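Local coordinates for antiterminator Q protein (Enterobacteria phage SfI, PDB 6JNY) that probably acts on RNA polymerase as a phage antitermination factor, letting transcription run through terminators into downstream phage genes, at residues A[21-24]-A[25-29]; A[30-33]-A[34-38]; A[79-82]-A[83-87]; A[127-130]-A[131-134]; A[147-150]-A[151-154]. All blocks are in the same frame, centred on the assembly; numbering follows the deposited sequence.

Interaction 1: A[21-24]-A[25-29]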
# COMPACT_ATOMS: atom_id res chain seq x y z
N GLU A 21 9.68 1.37 -2.05
CA GLU A 21 9.99 1.80 -3.42
C GLU A 21 10.81 0.74 -4.16
O GLU A 21 10.54 0.46 -5.34
CB GLU A 21 10.73 3.15 -3.38
CG GLU A 21 9.82 4.36 -3.10
CD GLU A 21 10.59 5.66 -2.90
OE1 GLU A 21 11.84 5.64 -2.94
OE2 GLU A 21 9.95 6.71 -2.69
N LEU A 22 11.81 0.17 -3.50
CA LEU A 22 12.62 -0.87 -4.13
C LEU A 22 11.78 -2.10 -4.41
O LEU A 22 11.87 -2.70 -5.50
CB LEU A 22 13.81 -1.24 -3.25
CG LEU A 22 14.92 -0.20 -3.13
CD1 LEU A 22 15.88 -0.59 -2.03
CD2 LEU A 22 15.65 -0.04 -4.48
N TRP A 23 10.94 -2.49 -3.45
CA TRP A 23 10.08 -3.66 -3.61
C TRP A 23 9.04 -3.41 -4.69
O TRP A 23 8.73 -4.30 -5.49
CB TRP A 23 9.40 -3.96 -2.27
CG TRP A 23 8.17 -4.82 -2.36
CD1 TRP A 23 8.13 -6.19 -2.47
CD2 TRP A 23 6.81 -4.38 -2.30
NE1 TRP A 23 6.82 -6.62 -2.51
CE2 TRP A 23 5.99 -5.53 -2.40
CE3 TRP A 23 6.20 -3.13 -2.18
CZ2 TRP A 23 4.59 -5.45 -2.38
CZ3 TRP A 23 4.81 -3.05 -2.17
CH2 TRP A 23 4.02 -4.21 -2.26
N GLY A 24 8.49 -2.19 -4.73
CA GLY A 24 7.46 -1.91 -5.71
C GLY A 24 7.99 -2.02 -7.12
O GLY A 24 7.32 -2.56 -8.01
N ALA A 25 9.22 -1.56 -7.35
CA ALA A 25 9.82 -1.67 -8.68
C ALA A 25 10.10 -3.13 -9.02
O ALA A 25 9.93 -3.56 -10.17
CB ALA A 25 11.10 -0.84 -8.73
N TRP A 26 10.52 -3.91 -8.02
CA TRP A 26 10.76 -5.34 -8.22
C TRP A 26 9.46 -6.06 -8.58
O TRP A 26 9.42 -6.86 -9.52
CB TRP A 26 11.40 -5.91 -6.96
CG TRP A 26 11.76 -7.34 -7.01
CD1 TRP A 26 12.90 -7.88 -7.53
CD2 TRP A 26 11.00 -8.43 -6.48
NE1 TRP A 26 12.88 -9.25 -7.38
CE2 TRP A 26 11.72 -9.61 -6.73
CE3 TRP A 26 9.76 -8.52 -5.82
CZ2 TRP A 26 11.26 -10.87 -6.34
CZ3 TRP A 26 9.30 -9.76 -5.44
CH2 TRP A 26 10.05 -10.92 -5.70
N VAL A 27 8.38 -5.77 -7.84
CA VAL A 27 7.08 -6.36 -8.17
C VAL A 27 6.65 -5.97 -9.57
O VAL A 27 6.19 -6.81 -10.36
CB VAL A 27 6.03 -5.94 -7.12
CG1 VAL A 27 4.63 -6.27 -7.59
CG2 VAL A 27 6.32 -6.59 -5.78
N TYR A 28 6.76 -4.68 -9.91
CA TYR A 28 6.27 -4.19 -11.19
C TYR A 28 7.01 -4.83 -12.36
O TYR A 28 6.47 -4.91 -13.46
CB TYR A 28 6.41 -2.67 -11.25
CG TYR A 28 5.58 -1.98 -12.32
CD1 TYR A 28 4.19 -2.02 -12.27
CD2 TYR A 28 6.19 -1.26 -13.33
CE1 TYR A 28 3.44 -1.38 -13.23
CE2 TYR A 28 5.44 -0.62 -14.30
CZ TYR A 28 4.06 -0.68 -14.24
OH TYR A 28 3.31 -0.04 -15.20
N SER A 29 8.24 -5.27 -12.12
CA SER A 29 9.02 -5.96 -13.15
C SER A 29 8.57 -7.40 -13.36
O SER A 29 9.10 -8.07 -14.26
CB SER A 29 10.49 -5.94 -12.78
OG SER A 29 10.80 -6.99 -11.89

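Interaction 2: A[30-33]-A[34-38]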
# COMPACT_ATOMS: atom_id res chain seq x y z
N GLY A 30 7.64 -7.89 -12.55
CA GLY A 30 7.06 -9.20 -12.73
C GLY A 30 7.78 -10.33 -12.03
O GLY A 30 7.49 -11.50 -12.32
N ARG A 31 8.67 -10.02 -11.09
CA ARG A 31 9.52 -11.05 -10.50
C ARG A 31 8.86 -11.83 -9.35
O ARG A 31 9.45 -12.81 -8.89
CB ARG A 31 10.88 -10.47 -10.08
CG ARG A 31 11.82 -10.23 -11.28
CD ARG A 31 13.08 -9.46 -10.90
NE ARG A 31 14.07 -9.46 -11.97
CZ ARG A 31 13.96 -8.79 -13.11
NH1 ARG A 31 12.90 -8.03 -13.36
NH2 ARG A 31 14.93 -8.86 -14.02
N LEU A 32 7.68 -11.44 -8.88
CA LEU A 32 7.02 -12.18 -7.81
C LEU A 32 6.20 -13.32 -8.38
O LEU A 32 5.37 -13.11 -9.27
CB LEU A 32 6.13 -11.27 -6.96
CG LEU A 32 5.51 -11.96 -5.74
CD1 LEU A 32 6.57 -12.44 -4.77
CD2 LEU A 32 4.52 -11.04 -5.02
N GLU A 33 6.42 -14.52 -7.86
CA GLU A 33 5.65 -15.68 -8.29
C GLU A 33 4.18 -15.51 -7.93
O GLU A 33 3.84 -14.95 -6.87
CB GLU A 33 6.20 -16.95 -7.63
CG GLU A 33 7.59 -17.34 -8.10
CD GLU A 33 8.54 -17.56 -6.93
OE1 GLU A 33 8.06 -17.66 -5.78
OE2 GLU A 33 9.77 -17.62 -7.17
N LYS A 34 3.30 -15.97 -8.82
CA LYS A 34 1.86 -15.80 -8.61
C LYS A 34 1.41 -16.44 -7.30
O LYS A 34 0.56 -15.89 -6.59
CB LYS A 34 1.09 -16.36 -9.80
CG LYS A 34 -0.42 -16.38 -9.60
CD LYS A 34 -1.06 -17.58 -10.28
CE LYS A 34 -1.11 -17.39 -11.79
NZ LYS A 34 -1.99 -18.38 -12.45
N ARG A 35 1.97 -17.61 -6.97
CA ARG A 35 1.54 -18.34 -5.78
C ARG A 35 1.79 -17.57 -4.49
O ARG A 35 1.17 -17.87 -3.47
CB ARG A 35 2.26 -19.69 -5.72
CG ARG A 35 1.40 -20.82 -5.19
CD ARG A 35 0.80 -21.65 -6.32
NE ARG A 35 -0.27 -22.52 -5.84
CZ ARG A 35 -1.56 -22.35 -6.13
NH1 ARG A 35 -1.95 -21.35 -6.90
NH2 ARG A 35 -2.47 -23.19 -5.64
N MET A 36 2.69 -16.58 -4.51
CA MET A 36 3.09 -15.90 -3.29
C MET A 36 2.08 -14.86 -2.83
O MET A 36 2.14 -14.43 -1.67
CB MET A 36 4.45 -15.24 -3.49
CG MET A 36 5.59 -16.23 -3.70
SD MET A 36 6.44 -16.62 -2.16
CE MET A 36 7.81 -15.46 -2.23
N SER A 37 1.17 -14.45 -3.71
CA SER A 37 0.16 -13.46 -3.38
C SER A 37 -0.84 -13.32 -4.53
O SER A 37 -0.49 -12.80 -5.60
CB SER A 37 0.81 -12.10 -3.09
OG SER A 37 -0.17 -11.09 -2.92
N SER A 38 -2.07 -13.78 -4.32
CA SER A 38 -3.09 -13.62 -5.35
C SER A 38 -3.44 -12.16 -5.60
O SER A 38 -3.72 -11.78 -6.74
CB SER A 38 -4.34 -14.44 -5.01
OG SER A 38 -4.86 -14.07 -3.75
O HOH W 1 2.04 -12.73 -6.62

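Interaction 3: A[79-82]-A[83-87]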
# COMPACT_ATOMS: atom_id res chain seq x y z
N LYS A 79 -8.80 -3.14 -0.34
CA LYS A 79 -8.79 -1.77 -0.85
C LYS A 79 -7.45 -1.10 -0.57
O LYS A 79 -6.83 -0.52 -1.47
CB LYS A 79 -9.94 -0.98 -0.22
CG LYS A 79 -10.12 0.44 -0.74
CD LYS A 79 -11.17 1.17 0.10
CE LYS A 79 -11.40 2.58 -0.39
NZ LYS A 79 -12.27 3.36 0.55
N ALA A 80 -7.00 -1.17 0.68
CA ALA A 80 -5.71 -0.58 1.05
C ALA A 80 -4.56 -1.27 0.33
O ALA A 80 -3.61 -0.61 -0.09
CB ALA A 80 -5.52 -0.64 2.57
N PHE A 81 -4.63 -2.60 0.20
CA PHE A 81 -3.61 -3.34 -0.53
C PHE A 81 -3.49 -2.80 -1.95
O PHE A 81 -2.38 -2.54 -2.43
CB PHE A 81 -3.97 -4.83 -0.51
CG PHE A 81 -2.81 -5.78 -0.64
CD1 PHE A 81 -1.57 -5.40 -1.17
CD2 PHE A 81 -2.96 -7.11 -0.23
CE1 PHE A 81 -0.53 -6.32 -1.28
CE2 PHE A 81 -1.92 -8.03 -0.34
CZ PHE A 81 -0.71 -7.64 -0.87
N GLY A 82 -4.62 -2.59 -2.62
CA GLY A 82 -4.57 -2.08 -3.98
C GLY A 82 -3.98 -0.68 -4.06
O GLY A 82 -3.20 -0.37 -4.97
N ILE A 83 -4.32 0.17 -3.09
CA ILE A 83 -3.77 1.53 -3.07
C ILE A 83 -2.27 1.50 -2.85
O ILE A 83 -1.51 2.24 -3.49
CB ILE A 83 -4.51 2.38 -2.03
CG1 ILE A 83 -5.90 2.76 -2.55
CG2 ILE A 83 -3.71 3.62 -1.66
CD1 ILE A 83 -6.83 3.27 -1.49
N LEU A 84 -1.81 0.63 -1.94
CA LEU A 84 -0.38 0.46 -1.73
C LEU A 84 0.32 0.04 -3.02
O LEU A 84 1.40 0.55 -3.34
CB LEU A 84 -0.14 -0.59 -0.64
CG LEU A 84 1.29 -0.78 -0.16
CD1 LEU A 84 1.71 0.37 0.74
CD2 LEU A 84 1.44 -2.12 0.60
N LEU A 85 -0.28 -0.91 -3.76
CA LEU A 85 0.33 -1.37 -5.01
C LEU A 85 0.32 -0.29 -6.09
O LEU A 85 1.31 -0.12 -6.80
CB LEU A 85 -0.35 -2.66 -5.49
CG LEU A 85 -0.05 -3.90 -4.62
CD1 LEU A 85 -1.01 -5.04 -4.96
CD2 LEU A 85 1.38 -4.34 -4.79
N SER A 86 -0.77 0.47 -6.19
CA SER A 86 -0.81 1.59 -7.13
C SER A 86 0.33 2.56 -6.86
O SER A 86 1.06 2.95 -7.78
CB SER A 86 -2.15 2.31 -7.05
OG SER A 86 -3.20 1.49 -7.54
N TYR A 87 0.55 2.92 -5.59
CA TYR A 87 1.56 3.91 -5.27
C TYR A 87 2.97 3.36 -5.45
O TYR A 87 3.83 4.00 -6.06
CB TYR A 87 1.35 4.39 -3.83
CG TYR A 87 2.24 5.53 -3.40
CD1 TYR A 87 3.22 5.33 -2.44
CD2 TYR A 87 2.06 6.81 -3.90
CE1 TYR A 87 4.02 6.38 -2.01
CE2 TYR A 87 2.86 7.85 -3.49
CZ TYR A 87 3.83 7.64 -2.54
OH TYR A 87 4.63 8.67 -2.12

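Interaction 4: A[127-130]-A[131-134]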
# COMPACT_ATOMS: atom_id res chain seq x y z
N ARG A 127 -8.81 12.65 -1.38
CA ARG A 127 -7.37 12.84 -1.25
C ARG A 127 -6.91 12.58 0.18
O ARG A 127 -5.87 11.92 0.40
CB ARG A 127 -6.98 14.25 -1.66
CG ARG A 127 -7.01 14.47 -3.14
CD ARG A 127 -6.89 15.94 -3.45
NE ARG A 127 -6.80 16.15 -4.88
CZ ARG A 127 -6.90 17.32 -5.48
NH1 ARG A 127 -7.10 18.42 -4.77
NH2 ARG A 127 -6.80 17.39 -6.80
N ARG A 128 -7.65 13.08 1.17
CA ARG A 128 -7.29 12.85 2.56
C ARG A 128 -7.35 11.36 2.90
O ARG A 128 -6.45 10.83 3.57
CB ARG A 128 -8.20 13.65 3.48
CG ARG A 128 -7.87 13.46 4.95
CD ARG A 128 -8.78 14.24 5.89
NE ARG A 128 -10.20 14.09 5.58
CZ ARG A 128 -10.94 13.05 5.94
NH1 ARG A 128 -10.40 12.04 6.63
NH2 ARG A 128 -12.23 13.01 5.62
N GLU A 129 -8.39 10.67 2.42
CA GLU A 129 -8.52 9.25 2.72
C GLU A 129 -7.40 8.43 2.09
O GLU A 129 -6.91 7.49 2.72
CB GLU A 129 -9.90 8.74 2.30
CG GLU A 129 -10.99 9.23 3.25
CD GLU A 129 -12.39 8.88 2.81
OE1 GLU A 129 -12.55 8.21 1.77
OE2 GLU A 129 -13.34 9.28 3.52
N VAL A 130 -6.99 8.76 0.87
CA VAL A 130 -5.88 8.02 0.27
C VAL A 130 -4.61 8.20 1.08
O VAL A 130 -3.88 7.23 1.35
CB VAL A 130 -5.69 8.41 -1.21
CG1 VAL A 130 -4.33 7.92 -1.72
CG2 VAL A 130 -6.82 7.85 -2.04
N ASP A 131 -4.32 9.43 1.49
CA ASP A 131 -3.16 9.70 2.32
C ASP A 131 -3.24 8.92 3.63
O ASP A 131 -2.24 8.34 4.08
CB ASP A 131 -3.08 11.21 2.60
CG ASP A 131 -2.29 11.94 1.54
OD1 ASP A 131 -2.50 11.66 0.33
OD2 ASP A 131 -1.46 12.80 1.90
N GLU A 132 -4.43 8.88 4.24
CA GLU A 132 -4.58 8.18 5.51
C GLU A 132 -4.43 6.68 5.33
O GLU A 132 -3.85 6.00 6.19
CB GLU A 132 -5.95 8.49 6.12
CG GLU A 132 -6.05 9.86 6.76
CD GLU A 132 -7.49 10.24 7.08
OE1 GLU A 132 -8.39 9.38 6.90
OE2 GLU A 132 -7.72 11.38 7.53
N ILE A 133 -4.95 6.14 4.24
CA ILE A 133 -4.83 4.71 3.98
C ILE A 133 -3.36 4.32 3.78
O ILE A 133 -2.89 3.32 4.33
CB ILE A 133 -5.72 4.30 2.79
CG1 ILE A 133 -7.20 4.37 3.19
CG2 ILE A 133 -5.34 2.92 2.26
CD1 ILE A 133 -8.13 4.39 1.99
N LEU A 134 -2.62 5.11 3.01
CA LEU A 134 -1.20 4.82 2.83
C LEU A 134 -0.45 4.90 4.15
O LEU A 134 0.35 4.02 4.49
CB LEU A 134 -0.59 5.75 1.77
CG LEU A 134 -0.94 5.40 0.33
CD1 LEU A 134 -0.59 6.58 -0.58
CD2 LEU A 134 -0.20 4.15 -0.10

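Interaction 5: A[147-150]-A[151-154]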
# COMPACT_ATOMS: atom_id res chain seq x y z
N SER A 147 11.01 -6.65 11.89
CA SER A 147 11.27 -7.93 12.53
C SER A 147 11.62 -9.00 11.50
O SER A 147 12.36 -9.94 11.82
CB SER A 147 10.06 -8.35 13.37
OG SER A 147 9.05 -8.90 12.55
N ALA A 148 11.13 -8.87 10.27
CA ALA A 148 11.46 -9.87 9.26
C ALA A 148 12.94 -9.83 8.91
O ALA A 148 13.58 -10.88 8.77
CB ALA A 148 10.61 -9.69 7.99
N PHE A 149 13.49 -8.63 8.73
CA PHE A 149 14.92 -8.52 8.46
C PHE A 149 15.74 -8.99 9.66
O PHE A 149 16.77 -9.66 9.50
CB PHE A 149 15.27 -7.07 8.13
CG PHE A 149 14.96 -6.66 6.71
CD1 PHE A 149 15.40 -7.40 5.63
CD2 PHE A 149 14.24 -5.50 6.48
CE1 PHE A 149 15.12 -6.99 4.34
CE2 PHE A 149 13.97 -5.09 5.20
CZ PHE A 149 14.39 -5.83 4.13
N LYS A 150 15.30 -8.64 10.88
CA LYS A 150 16.04 -9.04 12.07
C LYS A 150 15.97 -10.54 12.28
O LYS A 150 16.95 -11.16 12.72
CB LYS A 150 15.53 -8.29 13.29
CG LYS A 150 15.98 -6.83 13.31
CD LYS A 150 15.32 -6.04 14.43
CE LYS A 150 15.80 -4.58 14.37
NZ LYS A 150 15.02 -3.68 15.25
N ASN A 151 14.83 -11.15 11.96
CA ASN A 151 14.70 -12.60 12.06
C ASN A 151 15.63 -13.30 11.09
O ASN A 151 16.29 -14.28 11.46
CB ASN A 151 13.24 -13.02 11.81
CG ASN A 151 13.04 -14.53 11.83
OD1 ASN A 151 13.14 -15.16 12.88
ND2 ASN A 151 12.73 -15.11 10.68
N ARG A 152 15.73 -12.80 9.86
CA ARG A 152 16.63 -13.40 8.88
C ARG A 152 18.08 -13.30 9.35
O ARG A 152 18.83 -14.28 9.26
CB ARG A 152 16.46 -12.73 7.52
CG ARG A 152 17.38 -13.30 6.45
CD ARG A 152 17.03 -12.76 5.09
NE ARG A 152 17.46 -11.37 4.94
CZ ARG A 152 17.27 -10.64 3.84
NH1 ARG A 152 16.64 -11.16 2.80
NH2 ARG A 152 17.70 -9.38 3.80
N LYS A 153 18.47 -12.13 9.85
CA LYS A 153 19.83 -11.93 10.36
C LYS A 153 20.14 -12.90 11.49
O LYS A 153 21.24 -13.48 11.54
CB LYS A 153 19.96 -10.49 10.85
CG LYS A 153 21.37 -9.93 10.82
CD LYS A 153 21.35 -8.42 11.09
CE LYS A 153 22.14 -7.67 10.03
NZ LYS A 153 22.82 -6.45 10.56
N ARG A 154 19.19 -13.10 12.40
CA ARG A 154 19.43 -13.98 13.54
C ARG A 154 19.63 -15.42 13.08
O ARG A 154 20.61 -16.07 13.48
CB ARG A 154 18.28 -13.89 14.54
CG ARG A 154 18.52 -14.73 15.80
CD ARG A 154 17.29 -14.73 16.71
NE ARG A 154 16.07 -14.87 15.93
CZ ARG A 154 15.45 -16.02 15.71
NH1 ARG A 154 15.93 -17.15 16.22
NH2 ARG A 154 14.35 -16.05 14.96
O HOH W 2 12.33 -13.32 8.26
O HOH W 3 18.22 -9.53 7.12

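Interaction 1: A[21-24]-A[25-29]
W23 and V27 stand one turn apart on helix 10-28, where the backbone runs as a regular alpha-helix and the N-H groups of A25, W26, V27 and Y28 bond to the carbonyls of E21, L22, W23 and G24. The V27 N to W23 O bond is 2.8 Å long and close to straight, with an N-H...O angle of 169°. The two side chains lie side by side and point the same way. V27 lays CG2 over one face of the W23 indole, a CH-pi contact with CG2 3.6 Å from the centroid of the five-membered ring and displaced toward its rim. The methyl comes as near as 3.3 Å to W23 NE1, from above the ring plane, while the N-H of that atom is spent on S67 OG. V27 has CG2 trans to its carbonyl carbon and CG1 trans to N (chi1 167°), which aims CG2 back at the indole. W26 meets W23 more loosely, W23 CD1 lying 4.4 Å from W26 CE3, and its own NE1 bonds to D60. S29 OG donates to W26 O at 2.7 Å. I40 and V70 also touch W23, placing this i to i+4 aromatic-aliphatic pair, typical of the buried side of an amphipathic helix, in a helical core between 38-45 and 60-74.

Interaction 2: A[30-33]-A[34-38]
Apolar contact is made first by L32 and M36, whose side chains approach at a slant: L32 CD1 lies 3.7 Å from M36 CB and 4.1 Å from M36 CE. L32 reaches there because its CG stands trans to N (chi1 -175°), and its other methyl, CD2, comes within 4.3 Å of S37 CB. E33 adds a mixed contact, its carboxylate OE1 resting 3.5 Å from M36 CG. The methionine bends at chi2 and chi3, which leaves CE near both L32 CD1 and E33 OE1, and SD near OE1 alone. Among polar contacts, E33 O receives M36 N at 3.1 Å, the i to i+3 bond of a 3-10 turn; the donor stands well above the carbonyl plane, 55° out of it. A water bridges the same turn, donating to E33 O at 2.9 Å and lying 2.7 Å from S37 O, although more acceptors surround it than it has protons. At the outset, G30 leaves helix 10-28 through a Schellman motif with positive phi. At the far end S37 is the N-cap of helix 38-45, its OG bonded to I40 N and to D71 of helix 60-74. Between these ends the connection packs L32 against W26 and I40, and M36 against M64 and Q68 of helix 60-74.

Interaction 3: A[79-82]-A[83-87]
I83 begins the second half of this turn of helix 78-90 by bonding its N to K79 O at 3.1 Å, while its side chain turns back over the same carbonyl. CG1 lies 3.6 Å from K79 O, a position that follows from CG1 being trans to the carbonyl carbon (chi1 -75°). CD1 continues along K79, 4.4 Å from its CG, whereas the lysine amine runs on to Y101. L84 repeats the backbone bond, N to A80 O, and its CB packs against the A80 and F81 oxygens; its branch then turns to helix 123-155, where it meets I141. L85 carries the main side-chain contact. Its N bonds to F81 O at 3.0 Å, its CG lies 3.5 Å from that oxygen, and its CD1 reaches F81 CD1 at 3.8 Å, with CE1 scarcely farther. The methyl approaches the phenyl ring obliquely, and the two side chains cross at a slant. The F81 side chain also touches V39 and I40 of helix 38-45 and V70 and M74 of helix 60-74. S86 closes the series: its N bonds to G82 O at 2.8 Å, and its OG sits 3.2 Å from the same oxygen, a possible second bond that remains unsettled because the hydroxyl proton has another acceptor in reach. The chemistry is therefore sharply divided. The four carbonyls of 79-82 are met by the N-H groups of 83-86, leaving F81, I83, L84 and L85 to offer hydrocarbon to the helices around them, while the extended K79 chain takes its amine to Y101 of helix 94-103.

Interaction 4: A[127-130]-A[131-134]
R128 and E132, one turn apart on helix 123-155, are joined by a salt bridge across the outside of the helix. From CB, the arginine sets out with CG trans to the backbone N. CG passes 3.3 Å from E132 OE2, and CD follows at 3.5 Å from the same oxygen. A bend at chi3 (48°) then folds the chain over, leaving NE and CZ farther off and bringing NH1 back to E132 OE2 at 2.9 Å. The carboxylate oxygen sits at the edge of the guanidinium and almost exactly in its plane; seen from the glutamate, NH1 arrives on the syn side but 30° out of the carboxylate plane. The two flat groups are turned 52° against each other, and E132 OE1 stays farther from NH1, at 3.3 Å. The glutamate lies extended beyond CG, and its CG crosses 3.4 Å from R128 O, the carbonyl that also receives E132 N. On another side of the helix V130 and L134 run side by side in the same direction, V130 CG1 lying 4.1 Å from L134 CD1. I133 folds CG1 over E129 O, while the E129 carboxylate is engaged by R108 and Y101. I133 packs on A80 and I83 of helix 78-90, L134 on I83, and V130 on Y101 of helix 94-103. An i to i+4 Arg-Glu bridge on the outside, with branched aliphatics inside, is the pattern of an amphipathic helix packed along one flank.

Interaction 5: A[147-150]-A[151-154]
F149 lies alongside R152, whose NH2 comes to the edge of the phenyl ring, near its plane, 3.5 Å from CD1 and 3.6 Å from CE1. Both belong to the C-terminal part of helix 123-155, a long alpha-helix whose i to i+4 backbone bonds run regularly here, as in K153 N to F149 O. The side chains point the same way, with ring and guanidinium planes 54° apart. R152 starts with CG trans to N and bends at chi3 (74°), which carries its guanidinium back beside the ring. NH2 itself is held by a salt bridge to D62, so the arginine ties this helix to helix 60-74, where L65 touches A148, F149 and R152. The F149 ring also meets W19. K150 instead extends away to a salt bridge with D146. Two waters cross-link side chains to carbonyls of the preceding turn. One donates to F149 O and accepts from R152 NE at 3.0 Å, linking the arginine's NE to the backbone of that turn. The other donates to A148 O at 2.8 Å and accepts from N151 ND2 at 3.0 Å. N151 OD1 takes a weak, strongly bent bond from R154 NH2, 2.6 Å long with an N-H...O angle of 122°.

How the interactions relate
Interactions 1, 2 and 3 touch one another. W26 of interaction 1 packs on the connection of interaction 2, CZ3 lying 3.8 Å from L32 CB, and W23 CH2 reaches L85 CD2 of interaction 3 at 3.7 Å. Between interactions 2 and 3, S37 OG lies 4.0 Å from F81 CZ. Interaction 3, centred about 4 Å from the middle of the chain, also backs onto interaction 4: A80 CB lies 3.6 Å from I133 CG2, and I83 CG2 3.8 Å from L134 CG. Interactions 4 and 5 share helix 123-155, yet their centres are about 30 Å apart, on opposite sides of the chain's centre. Interaction 5 touches none of the others, its nearest atoms being about 8 Å from interaction 1.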